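Local coordinates for protein EvdO1 (Micromonospora carbonacea, PDB 4XBZ) that probably acts as a metal-dependent oxygenase of the phytanoyl-CoA dioxygenase family, performing an oxidative cyclization in orthosomycin biosynthesis, at residues Ala188-Cys193 with Ala225-Met230; Ala181-Asp186 with Gly233-His238; Gln55-Val60 with Val194-Glu199. All blocks are in the same frame, centred on the assembly; numbering follows the deposited sequence.

Contact 1: Ala188-Cys193 with Ala225-Met230; sequences APEDNC and AVPAVM
An isolated antiparallel bridge, A188 with M230, ties the turn-bearing loop 188-193 to the chain leaving strand 226-228, beside the smaller sheet of the double-stranded beta-helix. The loop follows strand 179-184, and a type I turn from P189 to N192 redirects it toward strand 194-196. Two backbone bonds define the hydrogen-bonded pair: A188 N to M230 O at 2.8 Å and M230 N to A188 O at 2.9 Å, both close to straight at hydrogen. The A188 oxygen also receives the CA-H of V229, with V229 CA 3.5 Å from A188 O.

Side chains extend the contact beyond the bridge. A188 CB meets M230 CB at 3.9 Å, while the thioether of M230 bends away to pack on L236. The CB of E190, a residue exposed to solvent, touches V229 CG2 at 4.0 Å, and its extended chain passes across P227; both residues also touch W195. V226 and A228 are hydrogen-bonded by their backbones to strand 194-196, which places this segment in the smaller sheet. With chi1 at 68°, the sulfur of C193 sits between its own backbone N and carbonyl carbon, a setting that brings C193 SG to 3.8 Å from P227 CB.

Contact 2: Ala181-Asp186 with Gly233-His238; sequences AGIYLD and GDLLLH
Backbone hydrogen bonds join strands 179-184 and 235-239 as antiparallel neighbours in the large sheet of the double-stranded beta-helix; the axes of the short segments pass 4.7 Å apart at 162°. G182 and L236 form the hydrogen-bonded pair: G182 N reaches L236 O at 2.7 Å, and L236 N returns to G182 O at 2.8 Å. Beyond the regular ladder, Y184 N bonds D234 O and G233 N bonds Y184 O at 2.6 Å, both almost straight at hydrogen, carrying the pairing into the loop at G233.

Apolar contacts fall into two groups. On the face of A181, I183, L235 and L237, L235 CD1 lies 3.7 Å from A181 CB and also meets I183 CG1; L237 adds CD2 against A181 CB and continues onto helix 125-134. Y184 lies alongside L236, both side chains pointing the same way, with Y184 CE1 3.8 Å from L236 CB. The leucine CG is anti to its backbone N (chi1 -178°), and its CD2 comes to the phenol oxygen.

Polar side chains find partners beyond the two strands. D234 OD1 binds G62 N and D234 OD2 forms a salt bridge to R61, while H238 NE2 bonds D162, a nickel ligand. The chemistry thus implies a buried, mainly apolar strand pair whose polar groups link it to the end of strand 57-61 and, through H238, to the second shell of the metal.

Contact 3: Gln55-Val60 with Val194-Glu199; sequences QGVLVV and VWCIPE
The two sheets of the double-stranded beta-helix face each other here, where the end of helix 46-55 and the start of strand 57-61 meet strand 194-196 and the loop that follows it. No beta ladder joins the segments. One backbone bond does, from E199 N to Q55 O at 2.9 Å; it is nearly straight at hydrogen, but its donor lies 44° out of the carbonyl plane, with a C=O...N angle of 110°. P198 CA approaches the same oxygen at 3.4 Å in a CA-H...O contact, so the carbonyl at the helix end meets two consecutive residues of the loop. G56, with positive phi, then takes the chain out of the helix and into the strand.

The Q55 side chain crosses the proline ring at an angle, bringing NE2 to 4.1 Å from P198 CB. E199 presents its CG to Q55 CA at 4.0 Å, while its carboxylate forms a salt bridge with R54 through OE2 and accepts a hydrogen bond at OE1 from the backbone N of E310 of the second subunit.

Deeper in, V57 turns both methyls to the sulfur of C196: CG2 is 3.9 Å from C196 SG and CG1 only slightly farther. The approaching V57 CG2 is anti to its backbone N (chi1 of the CG1 branch is 81°), and C196 SG stands between its own N and carbonyl carbon. V57 also packs on L236, whereas C196 packs on V226. Such apolar side chains meeting between two facing sheets are typical of the double-stranded beta-helix of this oxygenase family.

Contact 2 is the core of the set, with every touching residue buried, whereas contacts 1 and 3 are only partly buried and lie on the same side of the chain centre. Contacts 2 and 3 share the large sheet, because strands 235-239 and 57-61 are neighbours in it; contacts 1 and 3 share the small one through strands 226-228 and 194-196. Their chemistry follows this placement: a regular ladder with leucine packing in contact 2, a single bridge beside a turn in contact 1, and one backbone bond with valine-cysteine packing in contact 3. M230 connects all three, its CE lying 3.6 Å from L236 CD1 and 3.5 Å from V59 CG2.

Contact 1: Ala188-Cys193 with Ala225-Met230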
# COMPACT_ATOMS: atom_id res chain seq x y z
N ALA A 188 11.94 -18.99 15.93
CA ALA A 188 10.57 -19.39 16.16
C ALA A 188 10.30 -20.59 15.25
O ALA A 188 9.77 -20.43 14.15
CB ALA A 188 9.59 -18.25 15.85
N PRO A 189 10.69 -21.80 15.72
CA PRO A 189 10.47 -23.07 15.02
C PRO A 189 8.98 -23.35 14.90
O PRO A 189 8.19 -22.65 15.53
CB PRO A 189 11.17 -24.10 15.92
CG PRO A 189 11.13 -23.47 17.30
CD PRO A 189 11.29 -21.99 17.06
N GLU A 190 8.58 -24.36 14.13
CA GLU A 190 7.15 -24.58 13.93
C GLU A 190 6.44 -25.04 15.21
O GLU A 190 5.23 -24.87 15.34
CB GLU A 190 6.90 -25.58 12.81
CG GLU A 190 5.44 -25.63 12.42
CD GLU A 190 5.20 -26.45 11.18
OE1 GLU A 190 6.07 -26.43 10.28
OE2 GLU A 190 4.13 -27.10 11.11
N ASP A 191 7.18 -25.61 16.15
CA ASP A 191 6.52 -26.03 17.39
C ASP A 191 6.47 -24.90 18.44
O ASP A 191 5.98 -25.11 19.55
CB ASP A 191 7.21 -27.27 17.99
CG ASP A 191 8.70 -27.08 18.20
OD1 ASP A 191 9.37 -26.50 17.31
OD2 ASP A 191 9.21 -27.51 19.26
N ASN A 192 6.95 -23.70 18.08
CA ASN A 192 6.89 -22.52 18.95
C ASN A 192 6.99 -21.21 18.15
O ASN A 192 8.06 -20.61 18.07
CB ASN A 192 8.00 -22.57 20.01
CG ASN A 192 7.77 -21.57 21.18
OD1 ASN A 192 7.02 -20.60 21.05
ND2 ASN A 192 8.44 -21.81 22.30
N CYS A 193 5.87 -20.78 17.57
CA CYS A 193 5.85 -19.64 16.64
C CYS A 193 4.46 -19.03 16.53
O CYS A 193 3.50 -19.53 17.14
CB CYS A 193 6.35 -20.06 15.25
SG CYS A 193 5.25 -21.22 14.31
N ALA A 225 -4.87 -22.21 9.14
CA ALA A 225 -3.85 -21.25 9.54
C ALA A 225 -2.47 -21.63 8.99
O ALA A 225 -2.22 -22.78 8.64
CB ALA A 225 -3.79 -21.15 11.06
N VAL A 226 -1.58 -20.66 8.91
CA VAL A 226 -0.22 -20.95 8.47
C VAL A 226 0.75 -20.46 9.53
O VAL A 226 0.49 -19.47 10.21
CB VAL A 226 0.10 -20.31 7.10
CG1 VAL A 226 -0.68 -21.00 6.00
CG2 VAL A 226 -0.23 -18.83 7.12
N PRO A 227 1.88 -21.17 9.68
CA PRO A 227 2.83 -20.80 10.72
C PRO A 227 3.87 -19.82 10.19
O PRO A 227 4.21 -19.82 9.00
CB PRO A 227 3.48 -22.13 11.09
CG PRO A 227 3.47 -22.90 9.78
CD PRO A 227 2.28 -22.41 8.98
N ALA A 228 4.37 -19.00 11.10
CA ALA A 228 5.40 -18.06 10.76
C ALA A 228 6.74 -18.58 11.28
O ALA A 228 7.14 -18.26 12.41
CB ALA A 228 5.07 -16.70 11.35
N VAL A 229 7.45 -19.36 10.45
CA VAL A 229 8.65 -20.06 10.89
C VAL A 229 9.93 -19.24 10.67
O VAL A 229 10.34 -18.99 9.54
CB VAL A 229 8.80 -21.43 10.19
CG1 VAL A 229 10.10 -22.12 10.63
CG2 VAL A 229 7.60 -22.32 10.52
N MET A 230 10.56 -18.87 11.78
CA MET A 230 11.56 -17.79 11.79
C MET A 230 12.95 -18.15 12.31
O MET A 230 13.09 -18.79 13.35
CB MET A 230 11.03 -16.63 12.65
CG MET A 230 9.63 -16.25 12.29
SD MET A 230 9.63 -15.44 10.71
CE MET A 230 7.94 -15.56 10.29

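Contact 2: Ala181-Asp186 with Gly233-His238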
# COMPACT_ATOMS: atom_id res chain seq x y z
N ALA A 181 5.82 -4.73 12.26
CA ALA A 181 7.05 -5.39 11.84
C ALA A 181 7.66 -6.08 13.05
O ALA A 181 8.02 -5.42 14.04
CB ALA A 181 8.02 -4.41 11.25
N GLY A 182 7.75 -7.40 12.97
CA GLY A 182 8.27 -8.21 14.06
C GLY A 182 9.66 -8.68 13.70
O GLY A 182 9.82 -9.49 12.78
N ILE A 183 10.66 -8.16 14.40
CA ILE A 183 12.04 -8.55 14.16
C ILE A 183 12.49 -9.58 15.21
O ILE A 183 12.46 -9.32 16.42
CB ILE A 183 12.94 -7.32 14.16
CG1 ILE A 183 12.36 -6.31 13.17
CG2 ILE A 183 14.36 -7.69 13.79
CD1 ILE A 183 13.13 -5.02 13.06
N TYR A 184 12.86 -10.76 14.74
CA TYR A 184 13.08 -11.90 15.62
C TYR A 184 14.51 -12.00 16.12
O TYR A 184 15.47 -12.08 15.34
CB TYR A 184 12.67 -13.18 14.90
CG TYR A 184 11.18 -13.37 14.89
CD1 TYR A 184 10.35 -12.46 14.24
CD2 TYR A 184 10.59 -14.44 15.55
CE1 TYR A 184 8.99 -12.61 14.24
CE2 TYR A 184 9.23 -14.60 15.54
CZ TYR A 184 8.42 -13.68 14.88
OH TYR A 184 7.05 -13.81 14.89
N LEU A 185 14.65 -12.00 17.45
CA LEU A 185 15.95 -12.12 18.09
C LEU A 185 16.25 -13.58 18.38
O LEU A 185 17.40 -14.01 18.45
CB LEU A 185 16.00 -11.31 19.38
CG LEU A 185 15.58 -9.84 19.32
CD1 LEU A 185 16.12 -9.06 20.52
CD2 LEU A 185 16.01 -9.21 18.01
N ASP A 186 15.19 -14.36 18.57
CA ASP A 186 15.34 -15.78 18.82
C ASP A 186 14.56 -16.54 17.75
O ASP A 186 13.61 -16.00 17.18
CB ASP A 186 14.85 -16.12 20.23
CG ASP A 186 15.55 -15.29 21.28
OD1 ASP A 186 16.80 -15.18 21.23
OD2 ASP A 186 14.84 -14.72 22.13
N GLY A 233 16.96 -12.68 13.26
CA GLY A 233 17.27 -11.68 12.25
C GLY A 233 16.32 -11.65 11.07
O GLY A 233 16.47 -10.82 10.16
N ASP A 234 15.36 -12.57 11.06
CA ASP A 234 14.29 -12.55 10.07
C ASP A 234 13.22 -11.59 10.52
O ASP A 234 13.15 -11.24 11.69
CB ASP A 234 13.66 -13.93 9.87
CG ASP A 234 14.51 -14.85 9.06
OD1 ASP A 234 15.46 -14.38 8.39
OD2 ASP A 234 14.20 -16.06 9.07
N LEU A 235 12.34 -11.22 9.59
CA LEU A 235 11.32 -10.21 9.81
C LEU A 235 9.93 -10.68 9.40
O LEU A 235 9.70 -11.07 8.25
CB LEU A 235 11.69 -8.93 9.05
CG LEU A 235 10.56 -7.92 8.83
CD1 LEU A 235 10.14 -7.24 10.12
CD2 LEU A 235 10.92 -6.90 7.75
N LEU A 236 9.00 -10.64 10.34
CA LEU A 236 7.61 -10.92 10.02
C LEU A 236 6.79 -9.62 9.93
O LEU A 236 6.70 -8.84 10.88
CB LEU A 236 6.97 -11.87 11.05
CG LEU A 236 5.51 -12.25 10.74
CD1 LEU A 236 5.43 -13.13 9.50
CD2 LEU A 236 4.82 -12.93 11.92
N LEU A 237 6.21 -9.40 8.75
CA LEU A 237 5.30 -8.30 8.50
C LEU A 237 3.88 -8.82 8.62
O LEU A 237 3.51 -9.78 7.93
CB LEU A 237 5.53 -7.71 7.10
CG LEU A 237 6.97 -7.21 6.87
CD1 LEU A 237 7.26 -6.97 5.40
CD2 LEU A 237 7.23 -5.96 7.70
N HIS A 238 3.08 -8.21 9.50
CA HIS A 238 1.67 -8.57 9.48
C HIS A 238 0.73 -7.37 9.60
O HIS A 238 0.99 -6.38 10.30
CB HIS A 238 1.37 -9.66 10.53
CG HIS A 238 1.10 -9.17 11.93
ND1 HIS A 238 2.04 -9.24 12.93
CD2 HIS A 238 -0.04 -8.72 12.51
CE1 HIS A 238 1.51 -8.81 14.06
NE2 HIS A 238 0.25 -8.48 13.83

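Contact 3: Gln55-Val60 with Val194-Glu199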
# COMPACT_ATOMS: atom_id res chain seq x y z
N GLN A 55 -2.76 -11.63 1.53
CA GLN A 55 -2.79 -12.58 2.63
C GLN A 55 -2.69 -11.91 3.98
O GLN A 55 -3.02 -12.52 4.99
CB GLN A 55 -1.68 -13.61 2.45
CG GLN A 55 -1.90 -14.50 1.24
CD GLN A 55 -0.77 -15.45 1.01
OE1 GLN A 55 0.21 -15.13 0.34
NE2 GLN A 55 -0.90 -16.65 1.58
N GLY A 56 -2.26 -10.66 4.00
CA GLY A 56 -2.14 -9.93 5.26
C GLY A 56 -0.89 -10.29 6.03
O GLY A 56 -0.78 -9.99 7.22
N VAL A 57 0.08 -10.90 5.36
CA VAL A 57 1.27 -11.39 6.04
C VAL A 57 2.41 -11.60 5.03
O VAL A 57 2.16 -11.92 3.87
CB VAL A 57 0.94 -12.70 6.82
CG1 VAL A 57 0.96 -13.90 5.90
CG2 VAL A 57 1.87 -12.90 7.99
N LEU A 58 3.65 -11.37 5.46
CA LEU A 58 4.84 -11.54 4.62
C LEU A 58 6.09 -11.79 5.46
O LEU A 58 6.40 -11.01 6.37
CB LEU A 58 5.07 -10.31 3.73
CG LEU A 58 6.37 -10.32 2.93
CD1 LEU A 58 6.33 -11.44 1.90
CD2 LEU A 58 6.69 -8.98 2.26
N VAL A 59 6.81 -12.87 5.14
CA VAL A 59 8.11 -13.17 5.75
C VAL A 59 9.24 -12.55 4.95
O VAL A 59 9.33 -12.73 3.74
CB VAL A 59 8.38 -14.68 5.86
CG1 VAL A 59 9.83 -14.94 6.26
CG2 VAL A 59 7.45 -15.33 6.84
N VAL A 60 10.11 -11.82 5.64
CA VAL A 60 11.31 -11.26 5.05
C VAL A 60 12.55 -11.92 5.66
O VAL A 60 12.85 -11.69 6.85
CB VAL A 60 11.38 -9.75 5.26
CG1 VAL A 60 12.69 -9.20 4.72
CG2 VAL A 60 10.16 -9.06 4.62
N VAL A 194 4.35 -17.96 15.74
CA VAL A 194 3.06 -17.31 15.47
C VAL A 194 2.33 -18.02 14.34
O VAL A 194 2.95 -18.45 13.37
CB VAL A 194 3.22 -15.82 15.07
CG1 VAL A 194 1.87 -15.14 15.02
CG2 VAL A 194 4.14 -15.10 16.02
N TRP A 195 1.01 -18.11 14.47
CA TRP A 195 0.19 -18.63 13.38
C TRP A 195 -0.81 -17.55 12.95
O TRP A 195 -1.21 -16.70 13.74
CB TRP A 195 -0.56 -19.91 13.80
CG TRP A 195 0.34 -21.07 14.14
CD1 TRP A 195 1.10 -21.21 15.27
CD2 TRP A 195 0.56 -22.26 13.37
NE1 TRP A 195 1.78 -22.40 15.24
CE2 TRP A 195 1.47 -23.06 14.08
CE3 TRP A 195 0.08 -22.71 12.14
CZ2 TRP A 195 1.91 -24.30 13.61
CZ3 TRP A 195 0.52 -23.94 11.66
CH2 TRP A 195 1.42 -24.72 12.40
N CYS A 196 -1.20 -17.57 11.69
CA CYS A 196 -2.18 -16.59 11.28
C CYS A 196 -3.11 -17.15 10.22
O CYS A 196 -2.78 -18.14 9.56
CB CYS A 196 -1.50 -15.33 10.76
SG CYS A 196 -0.43 -15.66 9.39
N ILE A 197 -4.28 -16.53 10.08
CA ILE A 197 -5.20 -16.91 9.03
C ILE A 197 -5.09 -15.96 7.84
O ILE A 197 -5.57 -14.82 7.89
CB ILE A 197 -6.65 -16.96 9.54
CG1 ILE A 197 -6.75 -17.97 10.68
CG2 ILE A 197 -7.61 -17.31 8.38
CD1 ILE A 197 -8.03 -17.92 11.45
N PRO A 198 -4.42 -16.42 6.77
CA PRO A 198 -4.26 -15.60 5.55
C PRO A 198 -5.58 -15.01 5.08
O PRO A 198 -6.61 -15.68 5.18
CB PRO A 198 -3.71 -16.60 4.52
CG PRO A 198 -3.15 -17.73 5.32
CD PRO A 198 -3.93 -17.80 6.60
N GLU A 199 -5.56 -13.76 4.62
CA GLU A 199 -6.72 -13.09 4.05
C GLU A 199 -7.83 -12.80 5.06
O GLU A 199 -8.87 -12.25 4.69
CB GLU A 199 -7.31 -13.90 2.88
CG GLU A 199 -6.31 -14.27 1.82
CD GLU A 199 -6.95 -14.97 0.63
OE1 GLU A 199 -8.14 -15.32 0.70
OE2 GLU A 199 -6.26 -15.15 -0.40